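Local coordinates for protein galectin (Ovis aries, PDB 6N44) that probably binds galactose-containing carbohydrates as a lectin of the galectin family and works against parasites in sheep, where its oligomeric assembly is critical, at residues Phe90-Tyr101 with Phe104-His115. Numbering follows the deposited sequence.
Sequences FELQFLVLENEY and FVNNKPICQFAH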
loop_
_atom_site.group_PDB
_atom_site.type_symbol
_atom_site.label_atom_id
_atom_site.label_comp_id
_atom_site.label_asym_id
_atom_site.label_seq_id
_atom_site.Cartn_x
_atom_site.Cartn_y
_atom_site.Cartn_z
ATOM N N PHE A 90 11.307 -0.794 -14.431
ATOM C CA PHE A 90 10.056 -0.179 -14.016
ATOM C C PHE A 90 9.673 -0.680 -12.632
ATOM O O PHE A 90 10.124 -1.740 -12.168
ATOM C CB PHE A 90 8.920 -0.458 -15.026
ATOM C CG PHE A 90 8.645 -1.938 -15.267
ATOM C CD1 PHE A 90 7.752 -2.645 -14.460
ATOM C CD2 PHE A 90 9.263 -2.615 -16.310
ATOM C CE1 PHE A 90 7.493 -4.013 -14.683
ATOM C CE2 PHE A 90 9.011 -3.993 -16.534
ATOM C CZ PHE A 90 8.126 -4.684 -15.727
ATOM N N GLU A 91 8.829 0.104 -11.982
ATOM C CA GLU A 91 8.191 -0.272 -10.734
ATOM C C GLU A 91 6.691 -0.387 -10.962
ATOM O O GLU A 91 6.025 0.609 -11.265
ATOM C CB GLU A 91 8.484 0.754 -9.643
ATOM C CG GLU A 91 7.765 0.452 -8.367
ATOM C CD GLU A 91 8.056 1.496 -7.305
ATOM O OE1 GLU A 91 7.085 2.022 -6.723
ATOM O OE2 GLU A 91 9.253 1.798 -7.085
ATOM N N LEU A 92 6.165 -1.593 -10.806
ATOM C CA LEU A 92 4.750 -1.876 -10.979
ATOM C C LEU A 92 4.136 -2.122 -9.604
ATOM O O LEU A 92 4.599 -3.001 -8.861
ATOM C CB LEU A 92 4.562 -3.078 -11.903
ATOM C CG LEU A 92 3.188 -3.743 -11.974
ATOM C CD1 LEU A 92 2.122 -2.802 -12.564
ATOM C CD2 LEU A 92 3.302 -5.017 -12.791
ATOM N N GLN A 93 3.103 -1.348 -9.267
ATOM C CA GLN A 93 2.423 -1.465 -7.979
ATOM C C GLN A 93 0.967 -1.855 -8.164
ATOM O O GLN A 93 0.258 -1.249 -8.978
ATOM C CB GLN A 93 2.465 -0.150 -7.199
ATOM C CG GLN A 93 3.790 0.193 -6.573
ATOM C CD GLN A 93 3.734 1.575 -5.959
ATOM O OE1 GLN A 93 3.672 2.582 -6.680
ATOM N NE2 GLN A 93 3.692 1.633 -4.620
ATOM N N PHE A 94 0.509 -2.816 -7.359
ATOM C CA PHE A 94 -0.907 -3.121 -7.228
ATOM C C PHE A 94 -1.347 -2.762 -5.823
ATOM O O PHE A 94 -0.746 -3.204 -4.840
ATOM C CB PHE A 94 -1.215 -4.605 -7.501
ATOM C CG PHE A 94 -0.881 -5.049 -8.893
ATOM C CD1 PHE A 94 0.390 -5.516 -9.198
ATOM C CD2 PHE A 94 -1.832 -4.996 -9.895
ATOM C CE1 PHE A 94 0.717 -5.938 -10.490
ATOM C CE2 PHE A 94 -1.523 -5.411 -11.195
ATOM C CZ PHE A 94 -0.240 -5.889 -11.492
ATOM N N LEU A 95 -2.397 -1.969 -5.738
ATOM C CA LEU A 95 -3.007 -1.577 -4.479
ATOM C C LEU A 95 -4.357 -2.263 -4.380
ATOM O O LEU A 95 -5.236 -2.004 -5.205
ATOM C CB LEU A 95 -3.159 -0.057 -4.426
ATOM C CG LEU A 95 -3.661 0.533 -3.117
ATOM C CD1 LEU A 95 -2.769 0.108 -1.949
ATOM C CD2 LEU A 95 -3.716 2.061 -3.275
ATOM N N VAL A 96 -4.517 -3.145 -3.394
ATOM C CA VAL A 96 -5.786 -3.835 -3.188
ATOM C C VAL A 96 -6.624 -3.023 -2.200
ATOM O O VAL A 96 -6.219 -2.796 -1.053
ATOM C CB VAL A 96 -5.579 -5.278 -2.697
ATOM C CG1 VAL A 96 -6.893 -6.023 -2.699
ATOM C CG2 VAL A 96 -4.556 -6.001 -3.575
ATOM N N LEU A 97 -7.775 -2.558 -2.655
ATOM C CA LEU A 97 -8.731 -1.837 -1.823
ATOM C C LEU A 97 -10.023 -2.634 -1.734
ATOM O O LEU A 97 -10.184 -3.659 -2.391
ATOM C CB LEU A 97 -9.020 -0.439 -2.374
ATOM C CG LEU A 97 -7.899 0.614 -2.481
ATOM C CD1 LEU A 97 -6.759 0.397 -1.486
ATOM C CD2 LEU A 97 -7.372 0.861 -3.875
ATOM N N GLU A 98 -10.974 -2.116 -0.949
ATOM C CA GLU A 98 -12.259 -2.797 -0.797
ATOM C C GLU A 98 -12.982 -2.943 -2.137
ATOM O O GLU A 98 -13.632 -3.960 -2.395
ATOM C CB GLU A 98 -13.127 -2.043 0.222
ATOM C CG GLU A 98 -14.616 -2.300 0.152
ATOM C CD GLU A 98 -15.304 -1.431 -0.876
ATOM O OE1 GLU A 98 -14.965 -0.227 -0.970
ATOM O OE2 GLU A 98 -16.149 -1.974 -1.620
ATOM N N ASN A 99 -12.883 -1.943 -3.003
ATOM C CA ASN A 99 -13.684 -1.929 -4.216
ATOM C C ASN A 99 -12.932 -2.377 -5.461
ATOM O O ASN A 99 -13.564 -2.868 -6.398
ATOM C CB ASN A 99 -14.258 -0.528 -4.453
ATOM C CG ASN A 99 -13.197 0.568 -4.373
ATOM O OD1 ASN A 99 -12.285 0.520 -3.540
ATOM N ND2 ASN A 99 -13.321 1.571 -5.236
ATOM N N GLU A 100 -11.609 -2.246 -5.502
ATOM C CA GLU A 100 -10.888 -2.471 -6.750
ATOM C C GLU A 100 -9.415 -2.696 -6.449
ATOM O O GLU A 100 -8.936 -2.405 -5.346
ATOM C CB GLU A 100 -11.050 -1.275 -7.694
ATOM C CG GLU A 100 -10.458 -0.008 -7.077
ATOM C CD GLU A 100 -10.870 1.284 -7.774
ATOM O OE1 GLU A 100 -10.352 2.345 -7.378
ATOM O OE2 GLU A 100 -11.713 1.255 -8.689
ATOM N N TYR A 101 -8.706 -3.225 -7.441
ATOM C CA TYR A 101 -7.258 -3.067 -7.509
ATOM C C TYR A 101 -6.950 -1.765 -8.221
ATOM O O TYR A 101 -7.595 -1.436 -9.222
ATOM C CB TYR A 101 -6.587 -4.200 -8.285
ATOM C CG TYR A 101 -6.896 -5.591 -7.807
ATOM C CD1 TYR A 101 -8.046 -6.249 -8.227
ATOM C CD2 TYR A 101 -6.019 -6.261 -6.965
ATOM C CE1 TYR A 101 -8.327 -7.537 -7.796
ATOM C CE2 TYR A 101 -6.286 -7.544 -6.539
ATOM C CZ TYR A 101 -7.441 -8.180 -6.958
ATOM O OH TYR A 101 -7.711 -9.462 -6.510
ATOM N N PHE A 104 -0.352 1.106 -10.575
ATOM C CA PHE A 104 0.580 2.200 -10.781
ATOM C C PHE A 104 1.839 1.640 -11.417
ATOM O O PHE A 104 2.262 0.521 -11.108
ATOM C CB PHE A 104 0.960 2.904 -9.456
ATOM C CG PHE A 104 -0.208 3.460 -8.707
ATOM C CD1 PHE A 104 -0.503 4.820 -8.765
ATOM C CD2 PHE A 104 -1.021 2.627 -7.951
ATOM C CE1 PHE A 104 -1.587 5.347 -8.058
ATOM C CE2 PHE A 104 -2.110 3.140 -7.248
ATOM C CZ PHE A 104 -2.391 4.511 -7.315
ATOM N N VAL A 105 2.428 2.422 -12.310
ATOM C CA VAL A 105 3.739 2.142 -12.862
ATOM C C VAL A 105 4.583 3.395 -12.678
ATOM O O VAL A 105 4.171 4.487 -13.083
ATOM C CB VAL A 105 3.659 1.745 -14.348
ATOM C CG1 VAL A 105 5.068 1.568 -14.905
ATOM C CG2 VAL A 105 2.821 0.476 -14.533
ATOM N N ASN A 106 5.755 3.241 -12.066
ATOM C CA ASN A 106 6.668 4.360 -11.815
ATOM C C ASN A 106 5.941 5.535 -11.161
ATOM O O ASN A 106 6.076 6.689 -11.565
ATOM C CB ASN A 106 7.364 4.783 -13.105
ATOM C CG ASN A 106 8.159 3.642 -13.725
ATOM O OD1 ASN A 106 8.700 2.812 -13.010
ATOM N ND2 ASN A 106 8.208 3.585 -15.054
ATOM N N ASN A 107 5.138 5.221 -10.147
ATOM C CA ASN A 107 4.419 6.201 -9.335
ATOM C C ASN A 107 3.284 6.893 -10.085
ATOM O O ASN A 107 2.751 7.879 -9.586
ATOM C CB ASN A 107 5.368 7.268 -8.756
ATOM C CG ASN A 107 6.508 6.658 -7.942
ATOM O OD1 ASN A 107 6.305 5.709 -7.176
ATOM N ND2 ASN A 107 7.716 7.201 -8.109
ATOM N N LYS A 108 2.891 6.405 -11.266
ATOM C CA LYS A 108 1.773 7.013 -11.974
ATOM C C LYS A 108 0.617 6.028 -12.084
ATOM O O LYS A 108 0.843 4.843 -12.339
ATOM C CB LYS A 108 2.189 7.487 -13.380
ATOM C CG LYS A 108 3.267 8.581 -13.342
ATOM C CD LYS A 108 2.963 9.710 -14.292
ATOM C CE LYS A 108 4.079 10.752 -14.297
ATOM N NZ LYS A 108 4.047 11.546 -15.561
ATOM N N PRO A 109 -0.623 6.479 -11.899
ATOM C CA PRO A 109 -1.765 5.559 -12.016
ATOM C C PRO A 109 -2.030 5.202 -13.473
ATOM O O PRO A 109 -2.112 6.075 -14.338
ATOM C CB PRO A 109 -2.928 6.360 -11.415
ATOM C CG PRO A 109 -2.560 7.774 -11.678
ATOM C CD PRO A 109 -1.052 7.841 -11.529
ATOM N N ILE A 110 -2.181 3.909 -13.733
ATOM C CA ILE A 110 -2.408 3.399 -15.074
ATOM C C ILE A 110 -3.853 2.964 -15.276
ATOM O O ILE A 110 -4.444 3.256 -16.318
ATOM C CB ILE A 110 -1.443 2.237 -15.398
ATOM C CG1 ILE A 110 0.003 2.712 -15.293
ATOM C CG2 ILE A 110 -1.713 1.696 -16.785
ATOM C CD1 ILE A 110 0.252 4.037 -15.944
ATOM N N CYS A 111 -4.430 2.251 -14.307
ATOM C CA CYS A 111 -5.755 1.671 -14.492
ATOM C C CYS A 111 -6.216 1.074 -13.169
ATOM O O CYS A 111 -5.437 0.916 -12.227
ATOM C CB CYS A 111 -5.760 0.603 -15.597
ATOM S SG CYS A 111 -4.526 -0.733 -15.396
ATOM N N GLN A 112 -7.504 0.750 -13.116
ATOM C CA GLN A 112 -8.131 0.136 -11.956
ATOM C C GLN A 112 -9.010 -1.017 -12.422
ATOM O O GLN A 112 -9.549 -0.990 -13.530
ATOM C CB GLN A 112 -8.973 1.149 -11.159
ATOM C CG GLN A 112 -8.216 2.431 -10.743
ATOM C CD GLN A 112 -8.030 3.434 -11.893
ATOM O OE1 GLN A 112 -6.906 3.824 -12.225
ATOM N NE2 GLN A 112 -9.132 3.858 -12.492
ATOM N N PHE A 113 -9.171 -2.019 -11.555
ATOM C CA PHE A 113 -9.929 -3.232 -11.858
ATOM C C PHE A 113 -10.873 -3.516 -10.698
ATOM O O PHE A 113 -10.422 -3.918 -9.620
ATOM C CB PHE A 113 -8.987 -4.422 -12.090
ATOM C CG PHE A 113 -9.669 -5.663 -12.591
ATOM C CD1 PHE A 113 -9.940 -5.821 -13.944
ATOM C CD2 PHE A 113 -10.028 -6.688 -11.717
ATOM C CE1 PHE A 113 -10.566 -6.972 -14.425
ATOM C CE2 PHE A 113 -10.654 -7.845 -12.199
ATOM C CZ PHE A 113 -10.919 -7.978 -13.561
ATOM N N ALA A 114 -12.174 -3.322 -10.922
ATOM C CA ALA A 114 -13.183 -3.636 -9.915
ATOM C C ALA A 114 -13.179 -5.121 -9.563
ATOM O O ALA A 114 -13.060 -5.980 -10.437
ATOM C CB ALA A 114 -14.567 -3.229 -10.435
ATOM N N HIS A 115 -13.323 -5.431 -8.276
ATOM C CA HIS A 115 -13.295 -6.828 -7.867
ATOM C C HIS A 115 -14.452 -7.581 -8.516
ATOM O O HIS A 115 -15.582 -7.090 -8.577
ATOM C CB HIS A 115 -13.373 -6.962 -6.339
ATOM C CG HIS A 115 -12.152 -6.469 -5.626
ATOM N ND1 HIS A 115 -10.927 -7.092 -5.731
ATOM C CD2 HIS A 115 -11.966 -5.404 -4.806
ATOM C CE1 HIS A 115 -10.037 -6.432 -5.007
ATOM N NE2 HIS A 115 -10.643 -5.402 -4.439
HETATM O O HOH W 1 4.823 2.618 -9.114
HETATM O O HOH W 2 8.440 5.117 -6.233
HETATM O O HOH W 3 -10.543 -9.521 -6.560
#
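One face of the Tyr101 ring receives His115. His115 CE1 lies 3.5 Å from Tyr101 CE1, over the rim and not the centre. The two planes are 58° apart, so the rings are neither stacked nor edge-to-face. At the Tyr101 edge, CD1 meets Phe113 CD2, and Phe113 O lies near the ring plane. The edge of the His115 ring is used on two sides. His115 NE2 donates to Leu97 O over 2.7 Å, with that oxygen close to the ring plane. ND1 and Tyr101 OH share a water. Val96 CG1 also sits at this edge. These contacts fix the rotation of the imidazole, which lies against the turn of the 90-97/100-105 hairpin. The backbone N of His115 bonds Asn99 O in the same turn.

At the other end, Asn106 holds Glu91 by two bonds. Asn106 OD1 accepts from Glu91 N at 2.9 Å, the donor tilted from the plane of the side-chain amide. Asn106 N donates to Glu91 O at 2.8 Å. With CG anti to the carbonyl carbon (chi1 -59°), the amide turns back to the strand. Asn107 N donates to a water that also lies within bonding distance of Gln93 OE1 and Glu91 O, while Gln93 NE2 bonds Cys19 O of the second subunit. Phe104 turns its ring edge to Leu95 CB and packs on Val18 of that subunit.

Phe54 stacks on both Tyr101 and Phe113, and Phe113 lies about 6 Å, side chain to side chain, from the galactose-binding Asn66. Strands 90-97, 100-105 and 108-114 form two successive antiparallel hairpins, with a type I' turn at Val105-Lys108, in one sheet of the galectin beta-sandwich.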